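PDB 3UOI: bacterioferritin from Mycobacterium tuberculosis, which probably stores iron, oxidising Fe(2+) with dioxygen at ferroxidase centres and depositing it as ferric mineral inside a hollow shell of 24 subunits. Local coordinates for residues E20-N25 with G77-G82; R11-Q16 with D62-L67; W37-L42 with L150-C155. All coordinates share one frame; numbering follows the deposited sequence.

Contact 1: E20-N25 with G77-G82; sequences ELTAIN and GSLRIG. With HEM (protoporphyrin IX containing Fe), chain B.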
loop_
_atom_site.group_PDB
_atom_site.type_symbol
_atom_site.label_atom_id
_atom_site.label_comp_id
_atom_site.label_asym_id
_atom_site.label_seq_id
_atom_site.Cartn_x
_atom_site.Cartn_y
_atom_site.Cartn_z
ATOM N N GLU A 20 39.509 -28.881 15.788
ATOM C CA GLU A 20 38.207 -28.254 15.623
ATOM C C GLU A 20 37.096 -29.175 16.111
ATOM O O GLU A 20 36.139 -28.722 16.741
ATOM C CB GLU A 20 37.973 -27.880 14.158
ATOM C CG GLU A 20 38.984 -26.890 13.602
ATOM C CD GLU A 20 38.980 -25.572 14.352
ATOM O OE1 GLU A 20 39.768 -24.675 13.985
ATOM O OE2 GLU A 20 38.188 -25.431 15.307
ATOM N N LEU A 21 37.221 -30.466 15.821
ATOM C CA LEU A 21 36.229 -31.400 16.238
ATOM C C LEU A 21 36.182 -31.466 17.766
ATOM O O LEU A 21 35.145 -31.519 18.337
ATOM C CB LEU A 21 36.500 -32.736 15.614
ATOM C CG LEU A 21 36.420 -32.710 14.117
ATOM C CD1 LEU A 21 36.661 -34.039 13.688
ATOM C CD2 LEU A 21 35.082 -32.336 13.725
ATOM N N THR A 22 37.326 -31.439 18.399
ATOM C CA THR A 22 37.368 -31.483 19.850
ATOM C C THR A 22 36.686 -30.245 20.430
ATOM O O THR A 22 35.917 -30.323 21.338
ATOM C CB THR A 22 38.826 -31.570 20.271
ATOM O OG1 THR A 22 39.522 -32.349 19.316
ATOM C CG2 THR A 22 39.018 -32.160 21.599
ATOM N N ALA A 23 36.986 -29.109 19.831
ATOM C CA ALA A 23 36.418 -27.826 20.223
ATOM C C ALA A 23 34.888 -27.736 20.032
ATOM O O ALA A 23 34.207 -27.127 20.815
ATOM C CB ALA A 23 37.092 -26.721 19.562
ATOM N N ILE A 24 34.390 -28.332 18.964
ATOM C CA ILE A 24 32.985 -28.302 18.737
ATOM C C ILE A 24 32.350 -29.009 19.897
ATOM O O ILE A 24 31.509 -28.456 20.564
ATOM C CB ILE A 24 32.611 -29.078 17.481
ATOM C CG1 ILE A 24 32.959 -28.286 16.232
ATOM C CG2 ILE A 24 31.185 -29.367 17.526
ATOM C CD1 ILE A 24 33.030 -29.048 15.049
ATOM N N ASN A 25 32.842 -30.197 20.194
ATOM C CA ASN A 25 32.292 -30.908 21.315
ATOM C C ASN A 25 32.509 -30.231 22.682
ATOM O O ASN A 25 31.667 -30.204 23.496
ATOM C CB ASN A 25 32.792 -32.321 21.351
ATOM C CG ASN A 25 32.303 -33.119 20.220
ATOM O OD1 ASN A 25 31.983 -32.585 19.236
ATOM N ND2 ASN A 25 32.236 -34.403 20.375
ATOM N N GLY A 77 40.321 -35.330 19.975
ATOM C CA GLY A 77 41.188 -34.834 21.024
ATOM C C GLY A 77 40.678 -35.019 22.441
ATOM O O GLY A 77 39.634 -35.468 22.638
ATOM N N SER A 78 41.453 -34.665 23.435
ATOM C CA SER A 78 40.982 -34.835 24.792
ATOM C C SER A 78 40.291 -33.579 25.330
ATOM O O SER A 78 40.860 -32.532 25.388
ATOM C CB SER A 78 42.079 -35.331 25.739
ATOM O OG SER A 78 42.509 -36.628 25.450
ATOM N N LEU A 79 39.035 -33.755 25.695
ATOM C CA LEU A 79 38.194 -32.744 26.285
ATOM C C LEU A 79 38.563 -32.350 27.732
ATOM O O LEU A 79 38.931 -33.164 28.519
ATOM C CB LEU A 79 36.762 -33.254 26.261
ATOM C CG LEU A 79 35.702 -33.134 25.149
ATOM C CD1 LEU A 79 36.176 -32.912 23.747
ATOM C CD2 LEU A 79 34.805 -34.315 25.202
ATOM N N ARG A 80 38.455 -31.075 28.044
ATOM C CA ARG A 80 38.573 -30.596 29.405
ATOM C C ARG A 80 37.233 -30.018 29.763
ATOM O O ARG A 80 36.918 -28.969 29.346
ATOM C CB ARG A 80 39.614 -29.506 29.504
ATOM C CG ARG A 80 41.017 -29.953 29.463
ATOM C CD ARG A 80 41.910 -28.868 28.986
ATOM N NE ARG A 80 42.180 -28.946 27.564
ATOM C CZ ARG A 80 43.379 -28.780 27.037
ATOM N NH1 ARG A 80 44.402 -28.525 27.819
ATOM N NH2 ARG A 80 43.555 -28.873 25.738
ATOM N N ILE A 81 36.452 -30.725 30.535
ATOM C CA ILE A 81 35.129 -30.268 30.821
ATOM C C ILE A 81 34.961 -29.642 32.202
ATOM O O ILE A 81 35.113 -30.286 33.194
ATOM C CB ILE A 81 34.205 -31.405 30.707
ATOM C CG1 ILE A 81 34.201 -31.943 29.264
ATOM C CG2 ILE A 81 32.898 -31.016 31.263
ATOM C CD1 ILE A 81 33.494 -31.163 28.254
ATOM N N GLY A 82 34.683 -28.357 32.210
ATOM C CA GLY A 82 34.581 -27.576 33.410
ATOM C C GLY A 82 33.356 -27.764 34.267
ATOM O O GLY A 82 32.263 -27.840 33.806
HETATM C CHA HEM B . 24.668 -26.647 12.893
HETATM C CHB HEM B . 24.801 -29.395 16.839
HETATM C CHC HEM B . 28.772 -31.541 15.127
HETATM C CHD HEM B . 28.541 -28.967 11.041
HETATM C C1A HEM B . 24.236 -27.298 14.028
HETATM C C2A HEM B . 22.938 -27.252 14.660
HETATM C C3A HEM B . 23.016 -28.017 15.768
HETATM C C4A HEM B . 24.324 -28.554 15.862
HETATM C CMA HEM B . 21.919 -28.336 16.794
HETATM C CAA HEM B . 21.751 -26.431 14.077
HETATM C CBA HEM B . 21.419 -27.021 12.698
HETATM C CGA HEM B . 19.941 -27.245 12.402
HETATM O O1A HEM B . 19.563 -28.112 11.528
HETATM O O2A HEM B . 19.109 -26.537 13.032
HETATM C C1B HEM B . 25.933 -30.187 16.753
HETATM C C2B HEM B . 26.480 -31.024 17.815
HETATM C C3B HEM B . 27.561 -31.635 17.346
HETATM C C4B HEM B . 27.746 -31.177 15.970
HETATM C CMB HEM B . 25.904 -31.239 19.240
HETATM C CAB HEM B . 28.401 -32.625 18.205
HETATM C CBB HEM B . 29.629 -32.974 17.841
HETATM C C1C HEM B . 29.094 -31.063 13.864
HETATM C C2C HEM B . 30.285 -31.403 13.091
HETATM C C3C HEM B . 30.185 -30.697 11.944
HETATM C C4C HEM B . 29.000 -29.849 11.992
HETATM C CMC HEM B . 31.396 -32.405 13.520
HETATM C CAC HEM B . 31.155 -30.701 10.763
HETATM C CBC HEM B . 31.079 -29.626 9.972
HETATM C C1D HEM B . 27.529 -28.054 11.211
HETATM C C2D HEM B . 27.265 -26.965 10.311
HETATM C C3D HEM B . 26.061 -26.274 10.921
HETATM C C4D HEM B . 25.735 -27.001 12.081
HETATM C CMD HEM B . 27.997 -26.622 8.970
HETATM C CAD HEM B . 25.292 -25.073 10.408
HETATM C CBD HEM B . 26.126 -23.861 10.787
HETATM C CGD HEM B . 25.291 -22.666 10.430
HETATM O O1D HEM B . 24.030 -22.726 10.586
HETATM O O2D HEM B . 25.890 -21.672 9.983
HETATM N NA HEM B . 25.034 -28.077 14.812
HETATM N NB HEM B . 26.737 -30.274 15.640
HETATM N NC HEM B . 28.378 -30.128 13.144
HETATM N ND HEM B . 26.670 -28.041 12.297
HETATM FE FE HEM B . 26.745 -29.083 13.905
#

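Contact 2: R11-Q16 with D62-L67; sequences RLLNEQ and DRILLL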
loop_
_atom_site.group_PDB
_atom_site.type_symbol
_atom_site.label_atom_id
_atom_site.label_comp_id
_atom_site.label_asym_id
_atom_site.label_seq_id
_atom_site.Cartn_x
_atom_site.Cartn_y
_atom_site.Cartn_z
ATOM N N ARG A 11 48.935 -33.228 6.829
ATOM C CA ARG A 11 48.955 -33.627 8.211
ATOM C C ARG A 11 48.551 -32.443 9.074
ATOM O O ARG A 11 47.899 -32.592 10.054
ATOM C CB ARG A 11 50.356 -34.060 8.629
ATOM C CG ARG A 11 50.397 -35.006 9.774
ATOM C CD ARG A 11 51.615 -35.883 9.758
ATOM N NE ARG A 11 52.781 -35.055 9.681
ATOM C CZ ARG A 11 53.515 -34.863 8.604
ATOM N NH1 ARG A 11 53.252 -35.481 7.462
ATOM N NH2 ARG A 11 54.529 -34.034 8.682
ATOM N N LEU A 12 49.018 -31.280 8.700
ATOM C CA LEU A 12 48.795 -30.091 9.486
ATOM C C LEU A 12 47.306 -29.777 9.531
ATOM O O LEU A 12 46.773 -29.448 10.545
ATOM C CB LEU A 12 49.603 -28.946 8.915
ATOM C CG LEU A 12 49.208 -27.557 9.336
ATOM C CD1 LEU A 12 49.612 -27.342 10.691
ATOM C CD2 LEU A 12 49.839 -26.623 8.470
ATOM N N LEU A 13 46.692 -29.902 8.377
ATOM C CA LEU A 13 45.310 -29.658 8.183
ATOM C C LEU A 13 44.496 -30.632 8.973
ATOM O O LEU A 13 43.623 -30.239 9.670
ATOM C CB LEU A 13 44.970 -29.697 6.685
ATOM C CG LEU A 13 45.356 -28.466 5.843
ATOM C CD1 LEU A 13 45.085 -28.558 4.365
ATOM C CD2 LEU A 13 44.754 -27.238 6.398
ATOM N N ASN A 14 44.836 -31.897 8.895
ATOM C CA ASN A 14 44.130 -32.931 9.627
ATOM C C ASN A 14 44.272 -32.786 11.130
ATOM O O ASN A 14 43.413 -33.114 11.854
ATOM C CB ASN A 14 44.453 -34.330 9.162
ATOM C CG ASN A 14 43.522 -34.808 8.139
ATOM O OD1 ASN A 14 42.351 -34.895 8.370
ATOM N ND2 ASN A 14 44.033 -35.146 7.004
ATOM N N GLU A 15 45.421 -32.296 11.526
ATOM C CA GLU A 15 45.686 -32.040 12.900
ATOM C C GLU A 15 44.749 -30.966 13.409
ATOM O O GLU A 15 44.240 -31.060 14.460
ATOM C CB GLU A 15 47.111 -31.547 13.065
ATOM C CG GLU A 15 48.084 -32.573 13.457
ATOM C CD GLU A 15 49.421 -31.979 13.730
ATOM O OE1 GLU A 15 50.329 -32.251 12.963
ATOM O OE2 GLU A 15 49.544 -31.239 14.710
ATOM N N GLN A 16 44.604 -29.914 12.620
ATOM C CA GLN A 16 43.771 -28.779 12.950
ATOM C C GLN A 16 42.331 -29.181 12.925
ATOM O O GLN A 16 41.566 -28.744 13.729
ATOM C CB GLN A 16 44.097 -27.554 12.134
ATOM C CG GLN A 16 43.339 -26.324 12.488
ATOM C CD GLN A 16 43.566 -25.819 13.896
ATOM O OE1 GLN A 16 44.578 -26.046 14.508
ATOM N NE2 GLN A 16 42.580 -25.160 14.407
ATOM N N ASP A 62 36.824 -29.106 3.241
ATOM C CA ASP A 62 36.782 -28.764 1.832
ATOM C C ASP A 62 38.223 -28.614 1.331
ATOM O O ASP A 62 38.515 -29.000 0.260
ATOM C CB ASP A 62 36.111 -27.400 1.566
ATOM C CG ASP A 62 34.632 -27.346 1.858
ATOM O OD1 ASP A 62 33.987 -28.334 1.763
ATOM O OD2 ASP A 62 34.133 -26.283 2.137
ATOM N N ARG A 63 39.089 -27.992 2.122
ATOM C CA ARG A 63 40.464 -27.778 1.687
ATOM C C ARG A 63 41.192 -29.114 1.476
ATOM O O ARG A 63 41.827 -29.308 0.497
ATOM C CB ARG A 63 41.207 -26.855 2.667
ATOM C CG ARG A 63 42.476 -26.234 2.207
ATOM C CD ARG A 63 42.420 -25.473 0.877
ATOM N NE ARG A 63 43.734 -25.425 0.242
ATOM C CZ ARG A 63 44.008 -25.169 -1.015
ATOM N NH1 ARG A 63 43.084 -24.880 -1.851
ATOM N NH2 ARG A 63 45.258 -25.191 -1.405
ATOM N N ILE A 64 41.015 -30.021 2.405
ATOM C CA ILE A 64 41.627 -31.309 2.399
ATOM C C ILE A 64 41.150 -32.087 1.206
ATOM O O ILE A 64 41.921 -32.709 0.544
ATOM C CB ILE A 64 41.301 -32.076 3.702
ATOM C CG1 ILE A 64 41.819 -31.348 4.953
ATOM C CG2 ILE A 64 41.744 -33.469 3.626
ATOM C CD1 ILE A 64 41.760 -32.110 6.101
ATOM N N LEU A 65 39.852 -32.033 0.957
ATOM C CA LEU A 65 39.281 -32.701 -0.169
ATOM C C LEU A 65 39.773 -32.134 -1.506
ATOM O O LEU A 65 40.177 -32.847 -2.314
ATOM C CB LEU A 65 37.764 -32.773 -0.081
ATOM C CG LEU A 65 37.111 -33.664 0.973
ATOM C CD1 LEU A 65 35.566 -33.627 0.835
ATOM C CD2 LEU A 65 37.658 -35.090 0.932
ATOM N N LEU A 66 39.831 -30.836 -1.663
ATOM C CA LEU A 66 40.303 -30.293 -2.906
ATOM C C LEU A 66 41.770 -30.736 -3.183
ATOM O O LEU A 66 42.154 -30.861 -4.273
ATOM C CB LEU A 66 40.120 -28.794 -2.978
ATOM C CG LEU A 66 40.269 -27.975 -4.257
ATOM C CD1 LEU A 66 39.528 -26.755 -4.065
ATOM C CD2 LEU A 66 41.682 -27.582 -4.602
ATOM N N LEU A 67 42.542 -30.984 -2.150
ATOM C CA LEU A 67 43.921 -31.386 -2.320
ATOM C C LEU A 67 44.020 -32.884 -2.351
ATOM O O LEU A 67 45.076 -33.412 -2.225
ATOM C CB LEU A 67 44.856 -30.790 -1.263
ATOM C CG LEU A 67 44.960 -29.276 -1.243
ATOM C CD1 LEU A 67 45.287 -28.748 0.070
ATOM C CD2 LEU A 67 45.963 -28.814 -2.257
#

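Contact 3: W37-L42 with L150-C155; sequences WGFTEL and LYSAQC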
loop_
_atom_site.group_PDB
_atom_site.type_symbol
_atom_site.label_atom_id
_atom_site.label_comp_id
_atom_site.label_asym_id
_atom_site.label_seq_id
_atom_site.Cartn_x
_atom_site.Cartn_y
_atom_site.Cartn_z
ATOM N N TRP A 37 22.682 -25.061 34.074
ATOM C CA TRP A 37 22.989 -24.403 35.324
ATOM C C TRP A 37 22.106 -23.134 35.494
ATOM O O TRP A 37 22.054 -22.547 36.537
ATOM C CB TRP A 37 24.492 -24.050 35.421
ATOM C CG TRP A 37 25.386 -25.183 35.640
ATOM C CD1 TRP A 37 25.056 -26.356 36.162
ATOM C CD2 TRP A 37 26.789 -25.247 35.376
ATOM N NE1 TRP A 37 26.115 -27.157 36.254
ATOM C CE2 TRP A 37 27.210 -26.514 35.765
ATOM C CE3 TRP A 37 27.724 -24.370 34.846
ATOM C CZ2 TRP A 37 28.531 -26.929 35.648
ATOM C CZ3 TRP A 37 29.034 -24.789 34.725
ATOM C CH2 TRP A 37 29.418 -26.060 35.121
ATOM N N GLY A 38 21.443 -22.755 34.411
ATOM C CA GLY A 38 20.684 -21.543 34.304
ATOM C C GLY A 38 21.358 -20.256 33.825
ATOM O O GLY A 38 20.759 -19.233 33.824
ATOM N N PHE A 39 22.606 -20.330 33.411
ATOM C CA PHE A 39 23.333 -19.202 32.872
ATOM C C PHE A 39 23.000 -19.094 31.378
ATOM O O PHE A 39 23.838 -19.251 30.546
ATOM C CB PHE A 39 24.832 -19.354 33.115
ATOM C CG PHE A 39 25.210 -19.507 34.568
ATOM C CD1 PHE A 39 25.105 -18.441 35.440
ATOM C CD2 PHE A 39 25.632 -20.705 35.067
ATOM C CE1 PHE A 39 25.426 -18.564 36.778
ATOM C CE2 PHE A 39 25.942 -20.828 36.392
ATOM C CZ PHE A 39 25.829 -19.746 37.250
ATOM N N THR A 40 21.747 -18.841 31.067
ATOM C CA THR A 40 21.328 -18.884 29.669
ATOM C C THR A 40 21.994 -17.865 28.783
ATOM O O THR A 40 22.341 -18.178 27.712
ATOM C CB THR A 40 19.825 -18.769 29.459
ATOM O OG1 THR A 40 19.335 -17.598 30.074
ATOM C CG2 THR A 40 19.133 -19.966 29.980
ATOM N N GLU A 41 22.168 -16.652 29.252
ATOM C CA GLU A 41 22.672 -15.628 28.382
ATOM C C GLU A 41 24.095 -15.917 27.887
ATOM O O GLU A 41 24.387 -15.707 26.760
ATOM C CB GLU A 41 22.476 -14.247 28.979
ATOM C CG GLU A 41 21.070 -13.946 29.557
ATOM C CD GLU A 41 19.893 -14.022 28.546
ATOM O OE1 GLU A 41 19.620 -13.048 27.859
ATOM O OE2 GLU A 41 19.225 -15.066 28.492
ATOM N N LEU A 42 24.939 -16.438 28.759
ATOM C CA LEU A 42 26.255 -16.917 28.439
ATOM C C LEU A 42 26.251 -18.137 27.503
ATOM O O LEU A 42 27.046 -18.222 26.651
ATOM C CB LEU A 42 27.028 -17.257 29.695
ATOM C CG LEU A 42 28.373 -17.954 29.518
ATOM C CD1 LEU A 42 29.454 -16.965 29.104
ATOM C CD2 LEU A 42 28.770 -18.769 30.708
ATOM N N LEU A 150 28.934 -11.997 41.519
ATOM C CA LEU A 150 28.459 -10.875 40.793
ATOM C C LEU A 150 28.660 -11.053 39.308
ATOM O O LEU A 150 27.843 -10.694 38.546
ATOM C CB LEU A 150 29.115 -9.606 41.254
ATOM C CG LEU A 150 28.445 -8.381 40.673
ATOM C CD1 LEU A 150 26.969 -8.579 40.682
ATOM C CD2 LEU A 150 28.817 -7.064 41.293
ATOM N N TYR A 151 29.775 -11.614 38.921
ATOM C CA TYR A 151 29.972 -11.794 37.523
ATOM C C TYR A 151 28.890 -12.709 36.978
ATOM O O TYR A 151 28.278 -12.395 36.021
ATOM C CB TYR A 151 31.333 -12.366 37.222
ATOM C CG TYR A 151 31.456 -12.851 35.829
ATOM C CD1 TYR A 151 31.704 -11.983 34.810
ATOM C CD2 TYR A 151 31.299 -14.176 35.514
ATOM C CE1 TYR A 151 31.821 -12.410 33.531
ATOM C CE2 TYR A 151 31.425 -14.605 34.234
ATOM C CZ TYR A 151 31.671 -13.714 33.237
ATOM O OH TYR A 151 31.787 -14.116 31.928
ATOM N N SER A 152 28.663 -13.800 37.676
ATOM C CA SER A 152 27.763 -14.877 37.306
ATOM C C SER A 152 26.290 -14.484 37.137
ATOM O O SER A 152 25.612 -14.962 36.260
ATOM C CB SER A 152 27.899 -16.029 38.278
ATOM O OG SER A 152 29.179 -16.561 38.243
ATOM N N ALA A 153 25.863 -13.571 37.987
ATOM C CA ALA A 153 24.572 -12.979 37.903
ATOM C C ALA A 153 24.433 -12.290 36.555
ATOM O O ALA A 153 23.378 -12.154 36.069
ATOM C CB ALA A 153 24.345 -12.014 39.023
ATOM N N GLN A 154 25.506 -11.832 35.967
ATOM C CA GLN A 154 25.380 -11.206 34.660
ATOM C C GLN A 154 25.114 -12.222 33.496
ATOM O O GLN A 154 24.869 -11.828 32.394
ATOM C CB GLN A 154 26.515 -10.256 34.354
ATOM C CG GLN A 154 26.875 -9.307 35.481
ATOM C CD GLN A 154 25.713 -8.536 36.067
ATOM O OE1 GLN A 154 24.912 -8.010 35.365
ATOM N NE2 GLN A 154 25.673 -8.453 37.372
ATOM N N CYS A 155 25.243 -13.504 33.783
ATOM C CA CYS A 155 25.020 -14.557 32.814
ATOM C C CYS A 155 23.614 -15.209 32.874
ATOM O O CYS A 155 23.321 -16.070 32.127
ATOM C CB CYS A 155 26.108 -15.598 32.892
ATOM S SG CYS A 155 27.766 -14.904 32.734
#

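Contact 1: E20-N25 with G77-G82
Thr22 and Gly77 make the polar link between helix 7-36 and the extended loop that runs along it. The N-H of Gly77 donates to Thr22 OG1, with N and OG1 3.2 Å apart and the bond clearly bent (138° at the hydrogen). The same hydroxyl is hydrogen-bonded to the carbonyl O of Thr18, one turn back in the helix, so two backbone groups hold it and fix its rotation.

Packing continues beside this bond. Thr22 CG2, anti to the backbone N, lies against the backbone of Gly77, and its 3.5 Å from Gly77 CA is tight for two carbons. With no side chain on Gly77, the loop can come this close to the helix. Farther along, Leu79 reaches in with one branch: CD1 rests against the carbonyl O of Thr22 at 3.5 Å and against the Thr22 CG2 methyl at 3.6 Å. The same CD1 also brushes Asn25 CB at 4.2 Å, so that one methyl bridges helix positions three residues apart.

The adjoining flank of the helix meets the heme, whose iron is predicted to take Met54 as an axial ligand, shared between dimer partners. Leu21 CD2 touches the heme methyl CMC at 3.7 Å, while Ile24 sets CG2 3.9 Å from the vinyl carbon CBB and CD1 beside pyrrole C. Asn25 ND2 is bonded to the carbonyl O of Tyr73 of a second subunit, and Gln74 of that subunit grips Gly77 O and Leu79 N, which holds loop and helix at the dimer interface.

Within the chain, helix 40-66 packs behind 20-25, taking Glu20, a predicted iron ligand, on His56, while helix 85-112 receives Thr22 on Ile95 and Ile81 lies back along helix 7-36 on His30.

Contact 2: R11-Q16 with D62-L67
Leu13 and Ile64, their CA atoms 7.1 Å apart, mark the closest backbone approach of two nearly antiparallel helical segments, whose axes come within 10.3 Å of each other at 153° between their N-to-C directions. Leu13 supplies most of the filling on its side. Its CB meets Ile64 CG1 at 4.0 Å, while its CD1 branch turns to Arg63 CG (4.1 Å) and Leu67 CD1 (4.3 Å). One leucine is thereby received by three residues spread over a full turn of the partner helix and its end.

This is the pairing of the first two long helices of the ferritin four-helix bundle, here between the early turns of helix 7-36 and the last turn of helix 40-66; helix 116-146 adds Leu122 against Leu13.

At the flank, Ile64 CD1 meets the amide of Asn14, the two side chains crossing at about a right angle. OD1 of Asn14 is nearest, 3.6 Å from Ile64 CD1, with CG and ND2 scarcely farther off. The amide itself is held by the loop after helix 40-66: OD1 receives the N-H of Asn72 and ND2 donates to the carbonyl O of Leu70. With both ends engaged, the group cannot readily flip, and Pro71 of that loop also packs on Ile64.

A bend at chi2 (53°) turns the Arg63 chain toward the C-terminal end of its own helix, where Leu67 CG lies above one face of the guanidinium, 4.0 Å from its plane and offset toward the rim. The charged end goes to other partners: NE to Ser118 OG, and NH1 in a salt bridge with Glu130 of a third subunit.

Contact 3: W37-L42 with L150-C155
Phe39 sets its CG anti to its own carbonyl carbon (chi1 -57°), which turns the ring to Ser152 and Cys155. Leu42 instead meets Cys155 through CB, whose bond from the backbone points at that segment; its chi1 of 172° sets only where CG and the methyls go. The carbonyl O of Ser152 lies at the ring edge, near its plane, 3.6 Å from Phe39 CD1; Ser152 CB adds a contact at 3.8 Å with Phe39 CE1. Cys155 is wedged between the two side chains, its CB 3.9 Å from Phe39 CD1 and 3.7 Å from Leu42 CB.

The backbone joins in as well. Cys155 O points into the first turn of helix 40-66 and accepts a weak bond from Glu41 N, 3.2 Å away. Beside it, Thr40 OG1 donates to the anti lone pair of Glu41 OE2 at 3.0 Å.

The chain reverses here through a Schellman motif after helix 7-36, with Gly38 in the positive-phi position, and an inverse gamma turn centred on Phe39, the N-cap position of helix 40-66. Against this connection packs the short C-terminal helix 148-153, whose Leu150 meets Leu150 of another subunit, consistent with the fifth helix that lines the four-fold channels of ferritins.

In the fold
From the N terminus the chain lays down the first segments of contact 2 (11-16), contact 1 (20-25) and contact 3 (37-42), and then their partners in the same order, so all three pairs cross and none nests. Contact 2 closes the hairpin of helices 7-36 and 40-66 at its open end. Contact 1 then brings the long loop ahead of helix 85-112 back along helix 7-36. Contact 3 closes the widest span, bringing the C-terminal helix 148-153 to the turn of that hairpin. Contacts 2 and 3 thus lie at opposite ends of the bundle, their centres 37 Å apart, while contact 1 touches contact 3 where Gly82 O packs on Trp37 CH2.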